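Side-chain contacts in small archaeal modifier protein 1 (Haloferax volcanii DS2, PDB 4HRO), which serves as a ubiquitin-like protein modifier joined covalently to lysines of target proteins and as a sulfur carrier in molybdenum cofactor biosynthesis: residues Lys7-Leu12 with Gly17-Arg22; Gly32-Ala37 with Asp79-Phe84. All coordinates share one frame; numbering follows the deposited sequence.

Contact 1. Residues Lys7-Leu12 with Gly17-Arg22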
loop_
_atom_site.group_PDB
_atom_site.type_symbol
_atom_site.label_atom_id
_atom_site.label_comp_id
_atom_site.label_asym_id
_atom_site.label_seq_id
_atom_site.Cartn_x
_atom_site.Cartn_y
_atom_site.Cartn_z
ATOM N N LYS A 7 -1.191 4.653 5.204
ATOM C CA LYS A 7 -0.268 5.706 5.587
ATOM C C LYS A 7 1.012 5.567 4.802
ATOM O O LYS A 7 1.518 4.454 4.602
ATOM C CB LYS A 7 0.021 5.660 7.081
ATOM C CG LYS A 7 -1.011 6.446 7.859
ATOM C CD LYS A 7 -0.674 6.517 9.317
ATOM C CE LYS A 7 -1.384 7.672 9.978
ATOM N NZ LYS A 7 -1.160 7.646 11.428
ATOM N N LEU A 8 1.501 6.716 4.337
ATOM C CA LEU A 8 2.706 6.815 3.524
ATOM C C LEU A 8 3.715 7.718 4.223
ATOM O O LEU A 8 3.342 8.623 4.964
ATOM C CB LEU A 8 2.372 7.446 2.173
ATOM C CG LEU A 8 1.289 6.764 1.341
ATOM C CD1 LEU A 8 1.047 7.580 0.060
ATOM C CD2 LEU A 8 1.590 5.325 1.061
ATOM N N PHE A 9 4.995 7.495 3.929
ATOM C CA PHE A 9 6.098 8.150 4.618
ATOM C C PHE A 9 7.139 8.626 3.633
ATOM O O PHE A 9 7.318 8.048 2.552
ATOM C CB PHE A 9 6.693 7.203 5.670
ATOM C CG PHE A 9 5.689 6.806 6.693
ATOM C CD1 PHE A 9 5.515 7.575 7.829
ATOM C CD2 PHE A 9 4.847 5.745 6.475
ATOM C CE1 PHE A 9 4.533 7.264 8.746
ATOM C CE2 PHE A 9 3.858 5.428 7.391
ATOM C CZ PHE A 9 3.692 6.191 8.511
ATOM N N ALA A 10 7.813 9.703 4.026
ATOM C CA ALA A 10 8.962 10.236 3.318
ATOM C C ALA A 10 8.611 10.453 1.840
ATOM O O ALA A 10 7.606 11.095 1.520
ATOM C CB ALA A 10 10.209 9.332 3.524
ATOM N N ASP A 11 9.422 9.937 0.928
ATOM C CA ASP A 11 9.206 10.203 -0.490
ATOM C C ASP A 11 7.884 9.653 -1.025
ATOM O O ASP A 11 7.337 10.176 -2.004
ATOM C CB ASP A 11 10.386 9.664 -1.316
ATOM C CG ASP A 11 10.709 8.195 -1.048
ATOM O OD1 ASP A 11 10.976 7.816 0.121
ATOM O OD2 ASP A 11 10.748 7.426 -2.031
ATOM N N LEU A 12 7.378 8.581 -0.430
ATOM C CA LEU A 12 6.095 8.040 -0.874
ATOM C C LEU A 12 4.948 9.018 -0.583
ATOM O O LEU A 12 4.086 9.248 -1.431
ATOM C CB LEU A 12 5.844 6.680 -0.226
ATOM C CG LEU A 12 6.938 5.631 -0.467
ATOM C CD1 LEU A 12 6.622 4.323 0.243
ATOM C CD2 LEU A 12 7.167 5.394 -1.951
ATOM N N GLY A 17 1.277 13.157 -2.469
ATOM C CA GLY A 17 0.742 14.443 -2.055
ATOM C C GLY A 17 -0.040 14.371 -0.762
ATOM O O GLY A 17 -0.709 15.318 -0.389
ATOM N N SER A 18 0.060 13.250 -0.043
ATOM C CA SER A 18 -0.666 13.064 1.195
ATOM C C SER A 18 0.006 11.979 2.028
ATOM O O SER A 18 0.613 11.055 1.486
ATOM C CB SER A 18 -2.115 12.642 0.907
ATOM O OG SER A 18 -2.870 12.542 2.100
ATOM N N ARG A 19 -0.137 12.101 3.334
ATOM C CA ARG A 19 0.366 11.094 4.269
ATOM C C ARG A 19 -0.657 9.982 4.512
ATOM O O ARG A 19 -0.310 8.968 5.105
ATOM C CB ARG A 19 0.766 11.774 5.578
ATOM C CG ARG A 19 1.955 12.704 5.418
ATOM C CD ARG A 19 2.357 13.359 6.720
ATOM N NE ARG A 19 2.876 12.401 7.694
ATOM C CZ ARG A 19 4.087 11.853 7.641
ATOM N NH1 ARG A 19 4.919 12.135 6.655
ATOM N NH2 ARG A 19 4.444 10.997 8.574
ATOM N N THR A 20 -1.900 10.181 4.074
ATOM C CA THR A 20 -2.951 9.201 4.235
ATOM C C THR A 20 -3.735 9.091 2.931
ATOM O O THR A 20 -3.957 10.098 2.240
ATOM C CB THR A 20 -3.911 9.578 5.396
ATOM O OG1 THR A 20 -4.669 10.744 5.062
ATOM C CG2 THR A 20 -3.160 9.808 6.718
ATOM N N VAL A 21 -4.133 7.875 2.582
ATOM C CA VAL A 21 -4.918 7.637 1.377
ATOM C C VAL A 21 -5.973 6.593 1.660
ATOM O O VAL A 21 -5.666 5.467 2.023
ATOM C CB VAL A 21 -4.055 7.152 0.185
ATOM C CG1 VAL A 21 -4.931 6.866 -1.018
ATOM C CG2 VAL A 21 -2.987 8.162 -0.174
ATOM N N ARG A 22 -7.232 6.970 1.470
ATOM C CA ARG A 22 -8.347 6.055 1.603
ATOM C C ARG A 22 -8.476 5.183 0.366
ATOM O O ARG A 22 -8.365 5.683 -0.758
ATOM C CB ARG A 22 -9.660 6.829 1.778
ATOM C CG ARG A 22 -9.705 7.767 2.951
ATOM C CD ARG A 22 -11.071 8.426 3.056
ATOM N NE ARG A 22 -11.073 9.478 4.064
ATOM C CZ ARG A 22 -12.097 10.295 4.303
ATOM N NH1 ARG A 22 -13.226 10.191 3.611
ATOM N NH2 ARG A 22 -11.980 11.219 5.245
HETATM O O HOH W 1 1.625 8.695 7.220
#

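Contact 2. Residues Gly32-Ala37 with Asp79-Phe84. With CA (calcium ion), chain C.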
loop_
_atom_site.group_PDB
_atom_site.type_symbol
_atom_site.label_atom_id
_atom_site.label_comp_id
_atom_site.label_asym_id
_atom_site.label_seq_id
_atom_site.Cartn_x
_atom_site.Cartn_y
_atom_site.Cartn_z
ATOM N N GLY A 32 -1.766 -6.986 -1.331
ATOM C CA GLY A 32 -1.303 -6.615 -2.656
ATOM C C GLY A 32 -2.366 -5.923 -3.506
ATOM O O GLY A 32 -2.087 -4.951 -4.212
ATOM N N ASP A 33 -3.600 -6.409 -3.433
ATOM C CA ASP A 33 -4.697 -5.743 -4.113
ATOM C C ASP A 33 -4.932 -4.344 -3.530
ATOM O O ASP A 33 -5.168 -3.385 -4.275
ATOM C CB ASP A 33 -5.993 -6.543 -4.007
ATOM C CG ASP A 33 -5.954 -7.865 -4.732
ATOM O OD1 ASP A 33 -5.239 -7.989 -5.743
ATOM O OD2 ASP A 33 -6.654 -8.780 -4.278
ATOM N N ALA A 34 -4.849 -4.203 -2.208
ATOM C CA ALA A 34 -4.995 -2.881 -1.581
ATOM C C ALA A 34 -3.841 -1.944 -1.981
ATOM O O ALA A 34 -4.051 -0.734 -2.157
ATOM C CB ALA A 34 -5.080 -3.009 -0.064
ATOM N N LEU A 35 -2.641 -2.501 -2.155
ATOM C CA LEU A 35 -1.508 -1.717 -2.622
ATOM C C LEU A 35 -1.720 -1.247 -4.066
ATOM O O LEU A 35 -1.430 -0.103 -4.411
ATOM C CB LEU A 35 -0.234 -2.546 -2.465
ATOM C CG LEU A 35 1.063 -1.892 -2.903
ATOM C CD1 LEU A 35 1.307 -0.554 -2.198
ATOM C CD2 LEU A 35 2.221 -2.861 -2.673
ATOM N N ASP A 36 -2.250 -2.124 -4.906
ATOM C CA ASP A 36 -2.579 -1.747 -6.278
ATOM C C ASP A 36 -3.669 -0.679 -6.316
ATOM O O ASP A 36 -3.648 0.197 -7.186
ATOM C CB ASP A 36 -3.018 -2.968 -7.079
ATOM C CG ASP A 36 -1.847 -3.831 -7.560
ATOM O OD1 ASP A 36 -0.663 -3.421 -7.417
ATOM O OD2 ASP A 36 -2.137 -4.930 -8.086
ATOM N N ALA A 37 -4.609 -0.718 -5.371
ATOM C CA ALA A 37 -5.626 0.343 -5.276
ATOM C C ALA A 37 -4.979 1.682 -4.905
ATOM O O ALA A 37 -5.337 2.718 -5.464
ATOM C CB ALA A 37 -6.713 -0.042 -4.279
ATOM N N ASP A 79 -8.995 -1.565 8.205
ATOM C CA ASP A 79 -7.568 -1.821 8.340
ATOM C C ASP A 79 -6.759 -0.526 8.226
ATOM O O ASP A 79 -7.122 0.408 7.500
ATOM C CB ASP A 79 -7.055 -2.787 7.268
ATOM C CG ASP A 79 -7.232 -4.244 7.608
ATOM O OD1 ASP A 79 -7.638 -4.601 8.727
ATOM O OD2 ASP A 79 -6.930 -5.047 6.700
ATOM N N GLU A 80 -5.651 -0.514 8.952
ATOM C CA GLU A 80 -4.636 0.512 8.925
ATOM C C GLU A 80 -3.410 -0.092 8.256
ATOM O O GLU A 80 -2.677 -0.889 8.869
ATOM C CB GLU A 80 -4.316 0.952 10.356
ATOM C CG GLU A 80 -5.523 1.595 11.003
ATOM C CD GLU A 80 -5.378 1.863 12.483
ATOM O OE1 GLU A 80 -4.465 1.360 13.145
ATOM O OE2 GLU A 80 -6.209 2.575 13.060
ATOM N N LEU A 81 -3.199 0.255 6.992
ATOM C CA LEU A 81 -2.080 -0.256 6.210
ATOM C C LEU A 81 -1.012 0.815 6.170
ATOM O O LEU A 81 -1.322 2.003 6.123
ATOM C CB LEU A 81 -2.554 -0.610 4.789
ATOM C CG LEU A 81 -3.767 -1.555 4.726
ATOM C CD1 LEU A 81 -4.157 -1.801 3.263
ATOM C CD2 LEU A 81 -3.538 -2.852 5.469
ATOM N N ALA A 82 0.250 0.418 6.169
ATOM C CA ALA A 82 1.361 1.376 6.141
ATOM C C ALA A 82 2.401 0.936 5.134
ATOM O O ALA A 82 2.701 -0.264 5.009
ATOM C CB ALA A 82 1.992 1.548 7.519
ATOM N N LEU A 83 2.970 1.906 4.435
ATOM C CA LEU A 83 3.961 1.668 3.416
ATOM C C LEU A 83 5.178 2.532 3.707
ATOM O O LEU A 83 5.115 3.776 3.597
ATOM C CB LEU A 83 3.378 2.015 2.049
ATOM C CG LEU A 83 4.170 1.573 0.825
ATOM C CD1 LEU A 83 4.255 0.072 0.747
ATOM C CD2 LEU A 83 3.549 2.110 -0.451
ATOM N N PHE A 84 6.280 1.880 4.077
ATOM C CA PHE A 84 7.530 2.573 4.355
ATOM C C PHE A 84 8.539 2.253 3.276
ATOM O O PHE A 84 8.722 1.097 2.911
ATOM C CB PHE A 84 8.128 2.130 5.702
ATOM C CG PHE A 84 7.359 2.577 6.909
ATOM C CD1 PHE A 84 7.636 3.790 7.495
ATOM C CD2 PHE A 84 6.407 1.766 7.493
ATOM C CE1 PHE A 84 6.962 4.205 8.621
ATOM C CE2 PHE A 84 5.727 2.181 8.616
ATOM C CZ PHE A 84 6.011 3.398 9.179
HETATM CA CA CA C . -5.276 2.475 15.249
HETATM O O HOH W 2 -3.960 0.730 16.222
#

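Contact 1. Residues Lys7-Leu12 with Gly17-Arg22
R19 brings NH2 of its guanidinium group against the CD1-CE1 side of the F9 ring, 3.7 Å from F9 CD1, the two planes nearly perpendicular (87°). The pair lies where the first two strands of the beta-grasp fold, 2-8 and 20-25, pair antiparallel, joined through the short helix 10-16; strand pairing and side-chain contacts together close this connection. The arginine reaches the ring because its chain bends at chi3 (66°), turning the guanidinium back so that L8 O lies over one of its faces, toward the rim. K7 and T20 form an antiparallel non-hydrogen-bonded pair; their side chains run side by side on one face of the sheet, K7 CG meeting T20 CG2. On the other face L8 sends CD1 to V21 CG2 at 4.1 Å, a buried apolar contact to which L38 of helix 31-41 adds. The backbone is fastened by L8 N to R19 O, 3.0 Å and nearly straight at 167°, although the donor stands above the carbonyl plane. S18 OG donates to T20 O within its own segment. R19 O also accepts from a water, 2.9 Å from the water oxygen, which gives its other hydrogen to L8 O at 2.8 Å.

Contact 2. Residues Gly32-Ala37 with Asp79-Phe84
L35 and L83 meet at about a right angle, their side chains crossing where the main helix of the beta-grasp fold lies against its sheet. The touch is made by methyl groups alone, L35 CD1 against L83 CD2 at 3.9 Å. Both leucines hold CG anti to the backbone N (chi1 180° in L35, -168° in L83), and this rotation carries the L35 branch over to the strand although its CB does not aim there. One residue back along the helix and two back along the strand the geometry is simpler. A34 and L81 each point CB at the other segment, and L81 reaches across with CD1, 3.7 Å from A34 CB. The two backbones stay about equally far apart at both pairs, A34 CA to L81 CA 8.7 Å and L35 CA to L83 CA 8.8 Å. Both touches are between apolar carbons, no hydrogen bond links the segments, and all four residues are buried. Alternation along the strand sends E80 to the other face of the sheet, where its carboxylate binds a calcium ion through both oxygens, OE1 at 2.5 Å and OE2 at 2.4 Å, with a water as a further ligand. W6 of strand 2-8 touches L35, L81 and L83, V49 of helix 46-49 reaches both L35 and L83, and V62 of strand 61-64 packs on L83, so helix 31-41 is seated over the middle of the sheet.

From the N terminus, strand 2-8 leads into helix 10-16, and contact 1 closes this short loop when strand 20-25 returns antiparallel beside it. The chain then enters helix 31-41, and contact 2 closes a much longer loop only when strand 80-84 arrives, after helix 46-49 and strands 61-64 and 67-68. The two loops follow in series; neither encloses the other. They join through the sheet, because strand 80-84 lies parallel to strand 2-8: K7 N and K7 O probably bond to L81 O and L83 N, and the rings of F9 and F84 stack. Contact 1 thus ties the sheet's edge strand to its neighbour, and contact 2 ties the helix to its centre.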